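Local atomic coordinates of negative regulator of ofd1 (Schizosaccharomyces pombe, PDB entry 3QTM), a protein that is required for correct translation termination and directly inhibits ofd1, probably thereby stabilising the N-terminal transcription factor domain of sre1, the activator of hypoxic gene expression. Residues S74-F84 / T96-R107; I214-V222 / A235-Y243. One frame throughout, in Å; residues are numbered along the deposited sequence.

Interaction 1: residues S74-F84 / T96-R107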
ATOM      1  N   SER A  74     -10.826 -12.529   9.520  1.00 14.09           N
ATOM      2  CA  SER A  74      -9.440 -12.516   9.066  1.00 17.74           C
ATOM      3  C   SER A  74      -8.785 -11.169   9.357  1.00 19.04           C
ATOM      4  O   SER A  74      -7.662 -11.128   9.831  1.00 15.41           O
ATOM      5  CB  SER A  74      -9.361 -12.808   7.570  1.00 15.47           C
ATOM      6  OG  SER A  74      -8.031 -12.683   7.113  1.00 17.44           O
ATOM      7  N   SER A  75      -9.500 -10.075   9.084  1.00 17.55           N
ATOM      8  CA  SER A  75      -8.973  -8.729   9.330  1.00 19.43           C
ATOM      9  C   SER A  75      -8.654  -8.463  10.797  1.00 20.12           C
ATOM     10  O   SER A  75      -7.659  -7.817  11.111  1.00 20.11           O
ATOM     11  CB  SER A  75      -9.939  -7.658   8.829  1.00 19.37           C
ATOM     12  OG  SER A  75     -10.015  -7.700   7.419  1.00 21.04           O
ATOM     13  N   ALA A  76      -9.508  -8.948  11.694  1.00 17.61           N
ATOM     14  CA  ALA A  76      -9.247  -8.795  13.116  1.00 20.15           C
ATOM     15  C   ALA A  76      -7.969  -9.552  13.509  1.00 18.44           C
ATOM     16  O   ALA A  76      -7.123  -9.022  14.227  1.00 16.71           O
ATOM     17  CB  ALA A  76     -10.445  -9.274  13.936  1.00 18.00           C
ATOM     18  N   LEU A  77      -7.834 -10.787  13.033  1.00 16.94           N
ATOM     19  CA  LEU A  77      -6.631 -11.579  13.286  1.00 19.34           C
ATOM     20  C   LEU A  77      -5.367 -10.856  12.793  1.00 18.44           C
ATOM     21  O   LEU A  77      -4.344 -10.808  13.484  1.00 17.23           O
ATOM     22  CB  LEU A  77      -6.751 -12.988  12.668  1.00 16.77           C
ATOM     23  CG  LEU A  77      -7.796 -13.899  13.329  1.00 17.71           C
ATOM     24  CD1 LEU A  77      -8.195 -15.068  12.422  1.00 18.74           C
ATOM     25  CD2 LEU A  77      -7.304 -14.423  14.695  1.00 14.49           C
ATOM     26  N   LEU A  78      -5.446 -10.271  11.608  1.00 16.68           N
ATOM     27  CA  LEU A  78      -4.287  -9.602  11.057  1.00 17.19           C
ATOM     28  C   LEU A  78      -3.926  -8.414  11.931  1.00 19.90           C
ATOM     29  O   LEU A  78      -2.748  -8.083  12.100  1.00 16.93           O
ATOM     30  CB  LEU A  78      -4.563  -9.121   9.630  1.00 17.37           C
ATOM     31  CG  LEU A  78      -3.304  -8.725   8.853  1.00 20.57           C
ATOM     32  CD1 LEU A  78      -2.335  -9.891   8.880  1.00 17.82           C
ATOM     33  CD2 LEU A  78      -3.636  -8.293   7.410  1.00 15.09           C
ATOM     34  N   ALA A  79      -4.951  -7.772  12.484  1.00 18.02           N
ATOM     35  CA  ALA A  79      -4.751  -6.543  13.222  1.00 17.86           C
ATOM     36  C   ALA A  79      -4.055  -6.863  14.533  1.00 20.18           C
ATOM     37  O   ALA A  79      -3.298  -6.040  15.049  1.00 19.80           O
ATOM     38  CB  ALA A  79      -6.086  -5.809  13.465  1.00 19.76           C
ATOM     39  N   VAL A  80      -4.306  -8.059  15.062  1.00 20.10           N
ATOM     40  CA  VAL A  80      -3.637  -8.490  16.286  1.00 19.38           C
ATOM     41  C   VAL A  80      -2.150  -8.571  15.978  1.00 25.22           C
ATOM     42  O   VAL A  80      -1.325  -8.107  16.767  1.00 19.69           O
ATOM     43  CB  VAL A  80      -4.156  -9.853  16.820  1.00 21.36           C
ATOM     44  CG1 VAL A  80      -3.269 -10.371  17.971  1.00 21.03           C
ATOM     45  CG2 VAL A  80      -5.605  -9.729  17.287  1.00 19.39           C
ATOM     46  N   SER A  81      -1.815  -9.118  14.805  1.00 19.40           N
ATOM     47  CA  SER A  81      -0.417  -9.176  14.384  1.00 22.35           C
ATOM     48  C   SER A  81       0.197  -7.778  14.231  1.00 20.91           C
ATOM     49  O   SER A  81       1.322  -7.560  14.636  1.00 24.88           O
ATOM     50  CB  SER A  81      -0.231 -10.013  13.101  1.00 22.01           C
ATOM     51  OG  SER A  81      -0.699  -9.336  11.945  1.00 19.98           O
ATOM     52  N   GLU A  82      -0.552  -6.836  13.666  1.00 22.24           N
ATOM     53  CA  GLU A  82      -0.048  -5.478  13.458  1.00 23.12           C
ATOM     54  C   GLU A  82       0.253  -4.787  14.791  1.00 25.25           C
ATOM     55  O   GLU A  82       1.207  -4.034  14.919  1.00 23.56           O
ATOM     56  CB  GLU A  82      -1.073  -4.650  12.688  1.00 21.64           C
ATOM     57  CG  GLU A  82      -0.662  -3.187  12.473  1.00 26.17           C
ATOM     58  CD  GLU A  82      -1.723  -2.383  11.724  1.00 27.98           C
ATOM     59  OE1 GLU A  82      -2.827  -2.922  11.503  1.00 28.89           O
ATOM     60  OE2 GLU A  82      -1.466  -1.220  11.355  1.00 29.05           O
ATOM     61  N   LEU A  83      -0.575  -5.059  15.786  1.00 21.57           N
ATOM     62  CA  LEU A  83      -0.475  -4.386  17.061  1.00 22.83           C
ATOM     63  C   LEU A  83       0.050  -5.334  18.111  1.00 23.57           C
ATOM     64  O   LEU A  83      -0.191  -5.139  19.309  1.00 27.46           O
ATOM     65  CB  LEU A  83      -1.866  -3.906  17.460  1.00 21.19           C
ATOM     66  CG  LEU A  83      -2.525  -3.058  16.375  1.00 22.18           C
ATOM     67  CD1 LEU A  83      -3.950  -2.644  16.747  1.00 20.12           C
ATOM     68  CD2 LEU A  83      -1.651  -1.841  16.094  1.00 22.71           C
ATOM     69  N   PHE A  84       0.748  -6.375  17.662  1.00 23.25           N
ATOM     70  CA  PHE A  84       1.149  -7.473  18.545  1.00 26.25           C
ATOM     71  C   PHE A  84       1.982  -7.046  19.757  1.00 26.60           C
ATOM     72  O   PHE A  84       1.943  -7.686  20.807  1.00 26.23           O
ATOM     73  CB  PHE A  84       1.902  -8.554  17.767  1.00 22.70           C
ATOM     74  CG  PHE A  84       2.028  -9.849  18.522  1.00 26.09           C
ATOM     75  CD1 PHE A  84       0.914 -10.653  18.739  1.00 23.68           C
ATOM     76  CD2 PHE A  84       3.246 -10.250  19.040  1.00 25.94           C
ATOM     77  CE1 PHE A  84       1.020 -11.839  19.435  1.00 22.20           C
ATOM     78  CE2 PHE A  84       3.356 -11.444  19.749  1.00 26.80           C
ATOM     79  CZ  PHE A  84       2.242 -12.238  19.945  1.00 24.76           C
ATOM     80  N   THR A  96       2.634 -15.666  18.900  1.00 27.30           N
ATOM     81  CA  THR A  96       3.530 -14.840  18.088  1.00 27.58           C
ATOM     82  C   THR A  96       2.774 -13.992  17.067  1.00 25.78           C
ATOM     83  O   THR A  96       1.668 -14.354  16.635  1.00 24.19           O
ATOM     84  CB  THR A  96       4.540 -15.700  17.306  1.00 29.09           C
ATOM     85  OG1 THR A  96       3.831 -16.559  16.400  1.00 26.56           O
ATOM     86  CG2 THR A  96       5.394 -16.547  18.255  1.00 26.27           C
ATOM     87  N   GLU A  97       3.386 -12.877  16.664  1.00 21.75           N
ATOM     88  CA  GLU A  97       2.861 -12.077  15.569  1.00 25.99           C
ATOM     89  C   GLU A  97       2.618 -12.956  14.328  1.00 23.56           C
ATOM     90  O   GLU A  97       1.534 -12.919  13.721  1.00 21.94           O
ATOM     91  CB  GLU A  97       3.826 -10.928  15.220  1.00 25.97           C
ATOM     92  CG  GLU A  97       3.379 -10.125  14.008  1.00 26.22           C
ATOM     93  CD  GLU A  97       4.458  -9.196  13.448  1.00 33.71           C
ATOM     94  OE1 GLU A  97       5.615  -9.235  13.928  1.00 33.83           O
ATOM     95  OE2 GLU A  97       4.144  -8.425  12.514  1.00 32.20           O
ATOM     96  N   GLU A  98       3.623 -13.747  13.959  1.00 21.15           N
ATOM     97  CA  GLU A  98       3.529 -14.564  12.753  1.00 21.99           C
ATOM     98  C   GLU A  98       2.364 -15.554  12.804  1.00 20.45           C
ATOM     99  O   GLU A  98       1.714 -15.824  11.799  1.00 19.25           O
ATOM    100  CB  GLU A  98       4.832 -15.309  12.460  1.00 21.47           C
ATOM    101  CG  GLU A  98       4.789 -16.021  11.095  1.00 24.73           C
ATOM    102  CD  GLU A  98       6.132 -16.634  10.699  1.00 28.58           C
ATOM    103  OE1 GLU A  98       7.005 -16.786  11.580  1.00 30.97           O
ATOM    104  OE2 GLU A  98       6.309 -16.971   9.510  1.00 25.06           O
ATOM    105  N   SER A  99       2.092 -16.097  13.974  1.00 21.39           N
ATOM    106  CA  SER A  99       0.990 -17.041  14.080  1.00 24.31           C
ATOM    107  C   SER A  99      -0.366 -16.359  13.822  1.00 21.14           C
ATOM    108  O   SER A  99      -1.276 -16.965  13.261  1.00 20.40           O
ATOM    109  CB  SER A  99       1.012 -17.749  15.428  1.00 23.99           C
ATOM    110  OG  SER A  99       0.208 -18.914  15.374  1.00 26.44           O
ATOM    111  N   TYR A 100      -0.473 -15.087  14.192  1.00 19.24           N
ATOM    112  CA  TYR A 100      -1.679 -14.320  13.897  1.00 21.04           C
ATOM    113  C   TYR A 100      -1.825 -13.988  12.395  1.00 19.16           C
ATOM    114  O   TYR A 100      -2.935 -13.939  11.871  1.00 18.09           O
ATOM    115  CB  TYR A 100      -1.767 -13.072  14.789  1.00 17.97           C
ATOM    116  CG  TYR A 100      -2.446 -13.396  16.109  1.00 20.93           C
ATOM    117  CD1 TYR A 100      -1.705 -13.761  17.232  1.00 22.83           C
ATOM    118  CD2 TYR A 100      -3.840 -13.399  16.212  1.00 18.95           C
ATOM    119  CE1 TYR A 100      -2.329 -14.094  18.426  1.00 23.06           C
ATOM    120  CE2 TYR A 100      -4.475 -13.737  17.398  1.00 18.85           C
ATOM    121  CZ  TYR A 100      -3.718 -14.080  18.500  1.00 22.97           C
ATOM    122  OH  TYR A 100      -4.350 -14.411  19.672  1.00 25.31           O
ATOM    123  N   ILE A 101      -0.705 -13.773  11.706  1.00 17.69           N
ATOM    124  CA  ILE A 101      -0.731 -13.615  10.253  1.00 16.92           C
ATOM    125  C   ILE A 101      -1.188 -14.932   9.623  1.00 18.29           C
ATOM    126  O   ILE A 101      -2.061 -14.926   8.766  1.00 16.06           O
ATOM    127  CB  ILE A 101       0.655 -13.222   9.687  1.00 18.71           C
ATOM    128  CG1 ILE A 101       1.109 -11.868  10.240  1.00 17.80           C
ATOM    129  CG2 ILE A 101       0.664 -13.249   8.144  1.00 16.60           C
ATOM    130  CD1 ILE A 101       2.565 -11.515   9.868  1.00 20.10           C
ATOM    131  N   ASP A 102      -0.598 -16.056  10.051  1.00 15.69           N
ATOM    132  CA  ASP A 102      -1.019 -17.379   9.570  1.00 20.45           C
ATOM    133  C   ASP A 102      -2.515 -17.617   9.787  1.00 20.85           C
ATOM    134  O   ASP A 102      -3.211 -18.127   8.902  1.00 18.46           O
ATOM    135  CB  ASP A 102      -0.250 -18.503  10.266  1.00 19.89           C
ATOM    136  CG  ASP A 102       1.249 -18.482   9.958  1.00 27.69           C
ATOM    137  OD1 ASP A 102       1.653 -17.865   8.946  1.00 27.33           O
ATOM    138  OD2 ASP A 102       2.022 -19.101  10.731  1.00 27.96           O
ATOM    139  N   ALA A 103      -3.002 -17.286  10.980  1.00 18.38           N
ATOM    140  CA  ALA A 103      -4.431 -17.454  11.272  1.00 20.31           C
ATOM    141  C   ALA A 103      -5.299 -16.576  10.360  1.00 18.88           C
ATOM    142  O   ALA A 103      -6.314 -17.035   9.835  1.00 19.04           O
ATOM    143  CB  ALA A 103      -4.716 -17.170  12.731  1.00 19.54           C
ATOM    144  N   ALA A 104      -4.884 -15.324  10.157  1.00 15.80           N
ATOM    145  CA  ALA A 104      -5.585 -14.419   9.239  1.00 16.66           C
ATOM    146  C   ALA A 104      -5.715 -15.025   7.843  1.00 19.82           C
ATOM    147  O   ALA A 104      -6.780 -14.937   7.214  1.00 17.09           O
ATOM    148  CB  ALA A 104      -4.868 -13.065   9.155  1.00 13.59           C
ATOM    149  N   ILE A 105      -4.613 -15.598   7.350  1.00 17.14           N
ATOM    150  CA  ILE A 105      -4.596 -16.301   6.072  1.00 19.53           C
ATOM    151  C   ILE A 105      -5.561 -17.495   6.069  1.00 18.35           C
ATOM    152  O   ILE A 105      -6.382 -17.639   5.175  1.00 21.14           O
ATOM    153  CB  ILE A 105      -3.166 -16.823   5.733  1.00 20.44           C
ATOM    154  CG1 ILE A 105      -2.208 -15.648   5.448  1.00 16.50           C
ATOM    155  CG2 ILE A 105      -3.234 -17.838   4.574  1.00 18.19           C
ATOM    156  CD1 ILE A 105      -0.729 -16.057   5.231  1.00 18.41           C
ATOM    157  N   GLU A 106      -5.450 -18.362   7.066  1.00 19.20           N
ATOM    158  CA  GLU A 106      -6.283 -19.561   7.101  1.00 21.53           C
ATOM    159  C   GLU A 106      -7.774 -19.205   7.236  1.00 22.13           C
ATOM    160  O   GLU A 106      -8.639 -19.801   6.563  1.00 19.97           O
ATOM    161  CB  GLU A 106      -5.850 -20.474   8.244  1.00 22.56           C
ATOM    162  CG  GLU A 106      -4.393 -20.906   8.181  1.00 26.81           C
ATOM    163  CD  GLU A 106      -4.181 -22.070   7.231  1.00 28.70           C
ATOM    164  OE1 GLU A 106      -5.186 -22.666   6.790  1.00 29.25           O
ATOM    165  OE2 GLU A 106      -3.018 -22.384   6.920  1.00 32.69           O
ATOM    166  N   ARG A 107      -8.068 -18.227   8.095  1.00 16.91           N
ATOM    167  CA  ARG A 107      -9.448 -17.771   8.279  1.00 18.04           C
ATOM    168  C   ARG A 107     -10.013 -17.253   6.957  1.00 18.86           C
ATOM    169  O   ARG A 107     -11.126 -17.583   6.578  1.00 21.26           O
ATOM    170  CB  ARG A 107      -9.535 -16.698   9.366  1.00 14.00           C
ATOM    171  CG  ARG A 107     -10.902 -15.990   9.457  1.00 17.75           C
ATOM    172  CD  ARG A 107     -12.082 -16.964   9.433  1.00 16.63           C
ATOM    173  NE  ARG A 107     -11.986 -17.961  10.496  1.00 14.07           N
ATOM    174  CZ  ARG A 107     -12.845 -18.962  10.683  1.00 20.21           C
ATOM    175  NH1 ARG A 107     -13.902 -19.109   9.895  1.00 18.54           N
ATOM    176  NH2 ARG A 107     -12.655 -19.812  11.676  1.00 21.88           N
TER
HETATM  177  O   HOH W   1       1.755  -7.839  11.114  1.00 30.39           O
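The helical parts of S74-F84 and T96-R107 run antiparallel, their axes 7.7 Å apart at closest approach and at an angle of 166°, and the CA atoms come closest at S74 with A104 and at S81 with E97. At the first of these points S74 OG gives a hydrogen bond to A104 O (2.6 Å), reaching the carbonyl from above its plane, while the A104 methyl lies against L78 CB. Next along the interface, L77 is a knob in the hole formed by Y100, A103, A104 and R107; its CD2 meets the tyrosine ring and its CD1 the CB of R107. R107 sends its guanidinium away to H70. Antiparallel pairing of helices near in sequence is consistent with the tetratricopeptide-like, all-helical fold of this protein; here helix 38-58 covers one flank and helix 119-142 another. In return Y100 is a knob among L77, V80, S81 and F84. V80 CG1, placed anti to the backbone N (chi1 171°), stands 3.4 Å from the centroid of the Y100 ring, a CH-pi contact almost on the ring normal. The F84 ring lies with one face over the start of the second helix, E97 N being 3.4 Å from its CE2. A water donates to both S81 OG and E97 OE2, and that carboxylate also forms a salt bridge with R134.

Interaction 2: residues I214-V222 / A235-Y243; sequences ITALWLKSV and AQEAVLNNY
W218 is the large bump of this contact, its indole lying in a hollow lined by A235, A238, V239 and N242. The two helical segments run antiparallel, with axes 8.8 Å apart at closest approach and a signed crossing angle of -162°. CG of W218 stands anti to the carbonyl carbon (chi1 -78°), which carries the indole across helix 235-243, with one face over A238. The A238 methyl points into that face, 3.4 Å from the centroid of the five-membered ring and 16° off its normal, a CH-pi contact. V239 CG2 fills the angle between W218 CB, at 3.7 Å, and L219 CG. At one end of the row the small A235 leaves room for the W218 carbonyl and for V222, whose CG2 is 3.7 Å from A235 CB. At the other, T215 CG2 touches Y243 OH, and I214 CG2 lies against the amide of N242. A water accepts from W218 NE1 at 2.9 Å and from N242 ND2 at 3.2 Å. Were W218 an alanine, the hollow above the A238 methyl would probably be left unfilled and the water would lose its indole donor. N242 ND2 also bonds A238 O (2.8 Å), approaching from the face opposite that used by N242 N, while OD1 is engaged by S192 on helix 188-197. Y189 meets the indole as well, so that the tryptophan joins this helix pair to its surroundings. The direct contacts between the segments are thus apolar or van der Waals in kind; N242 and the indole N-H are served by the water, by A238 O and by S192, and the fit depends chiefly on complementary shape.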
ATOM      1  N   ILE A 214      -1.350  -2.034  -8.535  1.00 22.88           N
ATOM      2  CA  ILE A 214      -1.072  -1.319  -7.287  1.00 23.71           C
ATOM      3  C   ILE A 214      -1.630   0.083  -7.388  1.00 27.03           C
ATOM      4  O   ILE A 214      -2.302   0.578  -6.490  1.00 24.30           O
ATOM      5  CB  ILE A 214       0.435  -1.204  -7.028  1.00 23.84           C
ATOM      6  CG1 ILE A 214       0.997  -2.543  -6.542  1.00 25.72           C
ATOM      7  CG2 ILE A 214       0.730  -0.104  -5.994  1.00 22.50           C
ATOM      8  CD1 ILE A 214       2.528  -2.630  -6.592  1.00 26.52           C
ATOM      9  N   THR A 215      -1.350   0.708  -8.518  1.00 26.27           N
ATOM     10  CA  THR A 215      -1.717   2.088  -8.757  1.00 25.68           C
ATOM     11  C   THR A 215      -3.227   2.246  -8.880  1.00 26.80           C
ATOM     12  O   THR A 215      -3.808   3.175  -8.330  1.00 26.80           O
ATOM     13  CB  THR A 215      -1.001   2.591 -10.024  1.00 28.68           C
ATOM     14  OG1 THR A 215       0.313   3.040  -9.655  1.00 34.42           O
ATOM     15  CG2 THR A 215      -1.764   3.723 -10.671  1.00 33.98           C
ATOM     16  N   ALA A 216      -3.866   1.325  -9.593  1.00 27.65           N
ATOM     17  CA  ALA A 216      -5.315   1.363  -9.721  1.00 29.73           C
ATOM     18  C   ALA A 216      -5.985   1.257  -8.351  1.00 26.20           C
ATOM     19  O   ALA A 216      -7.001   1.900  -8.097  1.00 29.21           O
ATOM     20  CB  ALA A 216      -5.802   0.245 -10.658  1.00 26.34           C
ATOM     21  N   LEU A 217      -5.408   0.449  -7.465  1.00 24.32           N
ATOM     22  CA  LEU A 217      -5.978   0.255  -6.132  1.00 24.82           C
ATOM     23  C   LEU A 217      -5.913   1.525  -5.270  1.00 23.05           C
ATOM     24  O   LEU A 217      -6.903   1.924  -4.652  1.00 23.37           O
ATOM     25  CB  LEU A 217      -5.317  -0.940  -5.421  1.00 21.89           C
ATOM     26  CG  LEU A 217      -5.693  -2.326  -6.000  1.00 24.43           C
ATOM     27  CD1 LEU A 217      -4.948  -3.443  -5.312  1.00 20.77           C
ATOM     28  CD2 LEU A 217      -7.198  -2.598  -5.945  1.00 24.62           C
ATOM     29  N   TRP A 218      -4.750   2.157  -5.220  1.00 23.26           N
ATOM     30  CA  TRP A 218      -4.629   3.384  -4.438  1.00 25.04           C
ATOM     31  C   TRP A 218      -5.646   4.396  -4.942  1.00 25.53           C
ATOM     32  O   TRP A 218      -6.358   5.014  -4.156  1.00 24.61           O
ATOM     33  CB  TRP A 218      -3.216   3.964  -4.518  1.00 23.95           C
ATOM     34  CG  TRP A 218      -2.207   3.262  -3.649  1.00 21.77           C
ATOM     35  CD1 TRP A 218      -1.166   2.483  -4.073  1.00 20.68           C
ATOM     36  CD2 TRP A 218      -2.135   3.283  -2.216  1.00 22.63           C
ATOM     37  NE1 TRP A 218      -0.456   2.016  -2.996  1.00 18.97           N
ATOM     38  CE2 TRP A 218      -1.025   2.491  -1.844  1.00 23.06           C
ATOM     39  CE3 TRP A 218      -2.893   3.896  -1.211  1.00 23.71           C
ATOM     40  CZ2 TRP A 218      -0.653   2.299  -0.509  1.00 23.30           C
ATOM     41  CZ3 TRP A 218      -2.527   3.698   0.119  1.00 23.20           C
ATOM     42  CH2 TRP A 218      -1.414   2.912   0.455  1.00 25.55           C
ATOM     43  N   LEU A 219      -5.730   4.540  -6.258  1.00 24.35           N
ATOM     44  CA  LEU A 219      -6.659   5.487  -6.849  1.00 26.55           C
ATOM     45  C   LEU A 219      -8.091   5.141  -6.504  1.00 27.50           C
ATOM     46  O   LEU A 219      -8.874   6.018  -6.156  1.00 29.27           O
ATOM     47  CB  LEU A 219      -6.485   5.559  -8.375  1.00 28.95           C
ATOM     48  CG  LEU A 219      -5.193   6.218  -8.864  1.00 30.92           C
ATOM     49  CD1 LEU A 219      -4.989   6.022 -10.370  1.00 30.31           C
ATOM     50  CD2 LEU A 219      -5.199   7.700  -8.504  1.00 31.46           C
ATOM     51  N   LYS A 220      -8.445   3.863  -6.583  1.00 28.14           N
ATOM     52  CA  LYS A 220      -9.819   3.482  -6.284  1.00 26.71           C
ATOM     53  C   LYS A 220     -10.211   3.774  -4.830  1.00 28.73           C
ATOM     54  O   LYS A 220     -11.373   4.052  -4.538  1.00 27.77           O
ATOM     55  CB  LYS A 220     -10.088   2.014  -6.626  1.00 28.00           C
ATOM     56  CG  LYS A 220     -11.575   1.648  -6.519  1.00 33.32           C
ATOM     57  CD  LYS A 220     -11.881   0.222  -6.972  1.00 36.29           C
ATOM     58  CE  LYS A 220     -11.161  -0.098  -8.272  1.00 38.40           C
ATOM     59  NZ  LYS A 220     -11.977  -0.943  -9.175  1.00 39.26           N
ATOM     60  N   SER A 221      -9.245   3.717  -3.918  1.00 28.04           N
ATOM     61  CA  SER A 221      -9.555   3.910  -2.502  1.00 29.78           C
ATOM     62  C   SER A 221     -10.033   5.333  -2.196  1.00 27.83           C
ATOM     63  O   SER A 221     -10.498   5.614  -1.097  1.00 28.22           O
ATOM     64  CB  SER A 221      -8.354   3.553  -1.618  1.00 25.86           C
ATOM     65  OG  SER A 221      -7.368   4.563  -1.647  1.00 27.69           O
ATOM     66  N   VAL A 222      -9.914   6.221  -3.171  1.00 26.61           N
ATOM     67  CA  VAL A 222     -10.256   7.622  -2.966  1.00 32.18           C
ATOM     68  C   VAL A 222     -10.946   8.254  -4.182  1.00 36.29           C
ATOM     69  O   VAL A 222     -10.926   9.472  -4.342  1.00 38.42           O
ATOM     70  CB  VAL A 222      -9.003   8.456  -2.563  1.00 30.49           C
ATOM     71  CG1 VAL A 222      -8.416   7.947  -1.258  1.00 28.87           C
ATOM     72  CG2 VAL A 222      -7.949   8.418  -3.661  1.00 26.64           C
ATOM     73  N   ALA A 235      -3.154   8.382  -0.501  1.00 27.78           N
ATOM     74  CA  ALA A 235      -3.258   7.600  -1.738  1.00 24.53           C
ATOM     75  C   ALA A 235      -2.404   8.177  -2.884  1.00 23.01           C
ATOM     76  O   ALA A 235      -1.679   7.446  -3.561  1.00 24.03           O
ATOM     77  CB  ALA A 235      -4.733   7.505  -2.172  1.00 21.71           C
ATOM     78  N   GLN A 236      -2.506   9.485  -3.101  1.00 23.75           N
ATOM     79  CA  GLN A 236      -1.781  10.134  -4.191  1.00 24.07           C
ATOM     80  C   GLN A 236      -0.275  10.110  -3.939  1.00 24.18           C
ATOM     81  O   GLN A 236       0.504   9.931  -4.871  1.00 24.70           O
ATOM     82  CB  GLN A 236      -2.274  11.566  -4.420  1.00 24.88           C
ATOM     83  CG  GLN A 236      -3.696  11.676  -4.966  1.00 25.05           C
ATOM     84  CD  GLN A 236      -3.837  11.172  -6.406  1.00 25.88           C
ATOM     85  OE1 GLN A 236      -2.862  10.766  -7.049  1.00 25.27           O
ATOM     86  NE2 GLN A 236      -5.059  11.198  -6.913  1.00 29.19           N
ATOM     87  N   GLU A 237       0.135  10.265  -2.679  1.00 26.43           N
ATOM     88  CA  GLU A 237       1.546  10.105  -2.315  1.00 24.66           C
ATOM     89  C   GLU A 237       2.078   8.709  -2.659  1.00 25.78           C
ATOM     90  O   GLU A 237       3.226   8.565  -3.107  1.00 24.74           O
ATOM     91  CB  GLU A 237       1.771  10.387  -0.826  1.00 27.82           C
ATOM     92  CG  GLU A 237       1.475  11.818  -0.397  1.00 34.43           C
ATOM     93  CD  GLU A 237       2.672  12.735  -0.550  1.00 41.77           C
ATOM     94  OE1 GLU A 237       3.486  12.504  -1.472  1.00 43.64           O
ATOM     95  OE2 GLU A 237       2.806  13.686   0.255  1.00 44.68           O
ATOM     96  N   ALA A 238       1.259   7.680  -2.441  1.00 23.58           N
ATOM     97  CA  ALA A 238       1.674   6.317  -2.774  1.00 20.45           C
ATOM     98  C   ALA A 238       1.741   6.149  -4.297  1.00 23.48           C
ATOM     99  O   ALA A 238       2.605   5.449  -4.825  1.00 22.46           O
ATOM    100  CB  ALA A 238       0.724   5.286  -2.163  1.00 24.06           C
ATOM    101  N   VAL A 239       0.816   6.781  -5.006  1.00 23.19           N
ATOM    102  CA  VAL A 239       0.874   6.761  -6.466  1.00 26.25           C
ATOM    103  C   VAL A 239       2.109   7.520  -6.977  1.00 27.50           C
ATOM    104  O   VAL A 239       2.846   7.015  -7.814  1.00 26.41           O
ATOM    105  CB  VAL A 239      -0.400   7.327  -7.090  1.00 26.40           C
ATOM    106  CG1 VAL A 239      -0.233   7.465  -8.603  1.00 25.80           C
ATOM    107  CG2 VAL A 239      -1.582   6.436  -6.735  1.00 24.08           C
ATOM    108  N   LEU A 240       2.345   8.720  -6.457  1.00 24.49           N
ATOM    109  CA  LEU A 240       3.543   9.459  -6.829  1.00 25.20           C
ATOM    110  C   LEU A 240       4.811   8.610  -6.621  1.00 28.86           C
ATOM    111  O   LEU A 240       5.687   8.560  -7.493  1.00 28.18           O
ATOM    112  CB  LEU A 240       3.636  10.772  -6.048  1.00 26.62           C
ATOM    113  CG  LEU A 240       4.900  11.603  -6.287  1.00 30.37           C
ATOM    114  CD1 LEU A 240       5.032  11.959  -7.759  1.00 28.67           C
ATOM    115  CD2 LEU A 240       4.881  12.856  -5.435  1.00 30.94           C
ATOM    116  N   ASN A 241       4.894   7.931  -5.478  1.00 27.70           N
ATOM    117  CA  ASN A 241       6.015   7.034  -5.193  1.00 27.81           C
ATOM    118  C   ASN A 241       6.194   5.900  -6.208  1.00 29.87           C
ATOM    119  O   ASN A 241       7.312   5.595  -6.628  1.00 31.28           O
ATOM    120  CB  ASN A 241       5.882   6.432  -3.796  1.00 30.82           C
ATOM    121  CG  ASN A 241       6.998   5.450  -3.485  1.00 36.20           C
ATOM    122  OD1 ASN A 241       8.167   5.830  -3.433  1.00 42.47           O
ATOM    123  ND2 ASN A 241       6.646   4.180  -3.284  1.00 40.98           N
ATOM    124  N   ASN A 242       5.101   5.253  -6.590  1.00 30.94           N
ATOM    125  CA  ASN A 242       5.195   4.207  -7.603  1.00 30.39           C
ATOM    126  C   ASN A 242       5.657   4.752  -8.965  1.00 30.39           C
ATOM    127  O   ASN A 242       6.499   4.141  -9.626  1.00 28.39           O
ATOM    128  CB  ASN A 242       3.890   3.415  -7.709  1.00 32.07           C
ATOM    129  CG  ASN A 242       3.700   2.430  -6.533  1.00 38.74           C
ATOM    130  OD1 ASN A 242       4.293   1.349  -6.504  1.00 38.26           O
ATOM    131  ND2 ASN A 242       2.866   2.811  -5.566  1.00 35.00           N
ATOM    132  N   TYR A 243       5.133   5.907  -9.375  1.00 27.50           N
ATOM    133  CA  TYR A 243       5.587   6.516 -10.629  1.00 29.63           C
ATOM    134  C   TYR A 243       7.087   6.828 -10.621  1.00 32.77           C
ATOM    135  O   TYR A 243       7.800   6.505 -11.572  1.00 30.19           O
ATOM    136  CB  TYR A 243       4.805   7.784 -10.963  1.00 25.95           C
ATOM    137  CG  TYR A 243       3.355   7.531 -11.279  1.00 30.93           C
ATOM    138  CD1 TYR A 243       2.903   6.249 -11.554  1.00 28.06           C
ATOM    139  CD2 TYR A 243       2.437   8.578 -11.324  1.00 28.34           C
ATOM    140  CE1 TYR A 243       1.573   6.005 -11.845  1.00 29.17           C
ATOM    141  CE2 TYR A 243       1.104   8.342 -11.618  1.00 30.01           C
ATOM    142  CZ  TYR A 243       0.680   7.053 -11.879  1.00 31.47           C
ATOM    143  OH  TYR A 243      -0.646   6.814 -12.173  1.00 32.32           O
TER
HETATM  144  O   HOH W   2       2.291   1.080  -2.917  1.00 27.73           O

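How the interactions relate
Interactions 1 and 2 follow one another along the chain, the first complete before the second begins, and lie in different parts of the protein, the N-terminal Nro1 family region and its C-terminal region. Their centres are about 25 Å apart and their nearest atoms about 12 Å, with no direct touch. Interaction 2 is the more central, its centre about 8 Å from that of the chain, against about 18 Å for interaction 1. Both pair antiparallel helices close in sequence, as expected of a tetratricopeptide-like protein, and both have a bridging water, but interaction 1 alone adds a direct hydrogen bond between its segments.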